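Local coordinates for glycoside Hydrolase (Bacteroides uniformis, PDB 5T99), which is a family 2 glycoside hydrolase that binds galacto-isofagomine and probably acts as a beta-galactosidase in the breakdown of agarose by a gut bacterium, at residues E229-L234 against I252-P257. Numbering follows the deposited sequence.
With EDO (1,2-ethanediol), chain D; EDO (1,2-ethanediol), chain E.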
loop_
_atom_site.group_PDB
_atom_site.type_symbol
_atom_site.label_atom_id
_atom_site.label_comp_id
_atom_site.label_asym_id
_atom_site.label_seq_id
_atom_site.Cartn_x
_atom_site.Cartn_y
_atom_site.Cartn_z
ATOM N N GLU A 229 -19.762 19.638 -9.896
ATOM C CA GLU A 229 -21.174 20.081 -9.967
ATOM C C GLU A 229 -22.100 19.188 -9.118
ATOM O O GLU A 229 -22.046 17.957 -9.202
ATOM C CB GLU A 229 -21.673 20.136 -11.429
ATOM C CG GLU A 229 -21.067 21.267 -12.284
ATOM C CD GLU A 229 -21.705 22.655 -12.051
ATOM O OE1 GLU A 229 -22.158 23.267 -13.041
ATOM O OE2 GLU A 229 -21.763 23.160 -10.899
ATOM N N THR A 230 -22.938 19.814 -8.295
ATOM C CA THR A 230 -23.922 19.096 -7.492
ATOM C C THR A 230 -24.991 18.565 -8.428
ATOM O O THR A 230 -25.651 19.352 -9.101
ATOM C CB THR A 230 -24.602 19.998 -6.438
ATOM O OG1 THR A 230 -23.627 20.578 -5.557
ATOM C CG2 THR A 230 -25.613 19.196 -5.619
ATOM N N VAL A 231 -25.132 17.242 -8.484
ATOM C CA VAL A 231 -26.091 16.571 -9.390
ATOM C C VAL A 231 -27.323 15.983 -8.686
ATOM O O VAL A 231 -28.275 15.572 -9.345
ATOM C CB VAL A 231 -25.400 15.481 -10.247
ATOM C CG1 VAL A 231 -24.245 16.082 -11.029
ATOM C CG2 VAL A 231 -24.919 14.291 -9.403
ATOM N N ALA A 232 -27.307 15.936 -7.359
ATOM C CA ALA A 232 -28.471 15.476 -6.595
ATOM C C ALA A 232 -28.357 15.950 -5.161
ATOM O O ALA A 232 -27.247 16.089 -4.639
ATOM C CB ALA A 232 -28.595 13.955 -6.639
ATOM N N ILE A 233 -29.509 16.214 -4.546
ATOM C CA ILE A 233 -29.586 16.633 -3.150
ATOM C C ILE A 233 -30.625 15.771 -2.432
ATOM O O ILE A 233 -31.757 15.620 -2.913
ATOM C CB ILE A 233 -29.915 18.137 -3.016
ATOM C CG1 ILE A 233 -28.680 18.966 -3.379
ATOM C CG2 ILE A 233 -30.395 18.470 -1.595
ATOM C CD1 ILE A 233 -28.903 20.469 -3.376
ATOM N N LEU A 234 -30.219 15.190 -1.299
ATOM C CA LEU A 234 -31.097 14.354 -0.492
ATOM C C LEU A 234 -31.222 15.030 0.856
ATOM O O LEU A 234 -30.211 15.320 1.503
ATOM C CB LEU A 234 -30.533 12.946 -0.319
ATOM C CG LEU A 234 -31.268 12.026 0.682
ATOM C CD1 LEU A 234 -32.745 11.833 0.343
ATOM C CD2 LEU A 234 -30.554 10.680 0.764
ATOM N N ILE A 252 -31.431 8.085 -2.049
ATOM C CA ILE A 252 -31.728 8.908 -3.208
ATOM C C ILE A 252 -31.338 8.147 -4.468
ATOM O O ILE A 252 -30.336 7.418 -4.477
ATOM C CB ILE A 252 -31.016 10.274 -3.115
ATOM C CG1 ILE A 252 -31.435 11.188 -4.275
ATOM C CG2 ILE A 252 -29.499 10.111 -3.070
ATOM C CD1 ILE A 252 -31.032 12.644 -4.106
ATOM N N ASN A 253 -32.150 8.306 -5.514
ATOM C CA ASN A 253 -31.898 7.712 -6.829
ATOM C C ASN A 253 -30.868 8.559 -7.583
ATOM O O ASN A 253 -30.907 9.792 -7.529
ATOM C CB ASN A 253 -33.184 7.659 -7.672
ATOM C CG ASN A 253 -34.253 6.739 -7.095
ATOM O OD1 ASN A 253 -33.969 5.750 -6.409
ATOM N ND2 ASN A 253 -35.506 7.054 -7.393
ATOM N N MET A 254 -29.942 7.877 -8.250
ATOM C CA MET A 254 -29.027 8.477 -9.218
ATOM C C MET A 254 -29.324 7.803 -10.546
ATOM O O MET A 254 -29.026 6.627 -10.722
ATOM C CB MET A 254 -27.565 8.192 -8.833
ATOM C CG MET A 254 -27.137 8.709 -7.471
ATOM S SD MET A 254 -26.974 10.484 -7.501
ATOM C CE MET A 254 -25.379 10.665 -8.285
ATOM N N LEU A 255 -29.950 8.533 -11.465
ATOM C CA LEU A 255 -30.215 8.001 -12.809
ATOM C C LEU A 255 -28.951 8.076 -13.672
ATOM O O LEU A 255 -28.138 8.987 -13.511
ATOM C CB LEU A 255 -31.393 8.730 -13.473
ATOM C CG LEU A 255 -32.710 8.801 -12.676
ATOM C CD1 LEU A 255 -33.805 9.427 -13.536
ATOM C CD2 LEU A 255 -33.165 7.445 -12.139
ATOM N N ASN A 256 -28.784 7.095 -14.556
ATOM C CA ASN A 256 -27.620 7.004 -15.450
ATOM C C ASN A 256 -26.289 7.236 -14.728
ATOM O O ASN A 256 -25.476 8.064 -15.153
ATOM C CB ASN A 256 -27.787 7.990 -16.603
ATOM C CG ASN A 256 -29.084 7.772 -17.351
ATOM O OD1 ASN A 256 -29.970 8.638 -17.356
ATOM N ND2 ASN A 256 -29.216 6.603 -17.969
ATOM N N PRO A 257 -26.072 6.503 -13.617
ATOM C CA PRO A 257 -24.897 6.739 -12.780
ATOM C C PRO A 257 -23.577 6.424 -13.488
ATOM O O PRO A 257 -23.539 5.591 -14.394
ATOM C CB PRO A 257 -25.113 5.771 -11.614
ATOM C CG PRO A 257 -25.860 4.643 -12.246
ATOM C CD PRO A 257 -26.834 5.334 -13.148
HETATM C C1 EDO D . -27.452 11.849 -11.685
HETATM O O1 EDO D . -26.980 10.509 -11.542
HETATM C C2 EDO D . -28.648 12.141 -10.775
HETATM O O2 EDO D . -29.867 11.541 -11.248
HETATM C C1 EDO E . -27.116 12.208 -16.735
HETATM O O1 EDO E . -26.763 12.728 -15.443
HETATM C C2 EDO E . -28.630 12.300 -16.937
HETATM O O2 EDO E . -29.329 11.333 -16.134
#
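At one edge of the immunoglobulin-like beta sandwich of this family 2 hydrolase, A232 packs on I252 and M254, and L234 on I252. Strands 230-234 and 252-255 are the edges of two different sheets and run nearly antiparallel (168°), with axes 7.9 Å apart at their closest; the contact between them is made by apolar side chains, and no hydrogen bond joins the two segments. I252 does most of the bridging. Its CG1 branch, trans to the backbone N (chi1 -175°) and extended beyond, carries I252 CD1 to 3.8 Å from A232 CB and the same distance from L234 CB. I252 CD1 also lies 3.3 Å from the backbone O of I233. L234 and I252 run side by side with opposite sense, L234 CD2 coming 3.9 Å from I252 CB. Further along strand 252-255, M254 is folded at chi2 and chi3, which brings M254 SD to 3.9 Å from A232 CB and M254 CE to 3.8 Å from V231 CG2, with M254 roughly perpendicular to V231. V231 and A232 form a classic beta bulge opposite I223 of strand 215-224, which I252 and M254 also touch from within the sandwich. Beside M254, a 1,2-ethanediol molecule, probably from the crystallisation liquor, takes the N-H of L255 on its O2 and gives a hydrogen bond from its O1 to L255 O at 2.7 Å.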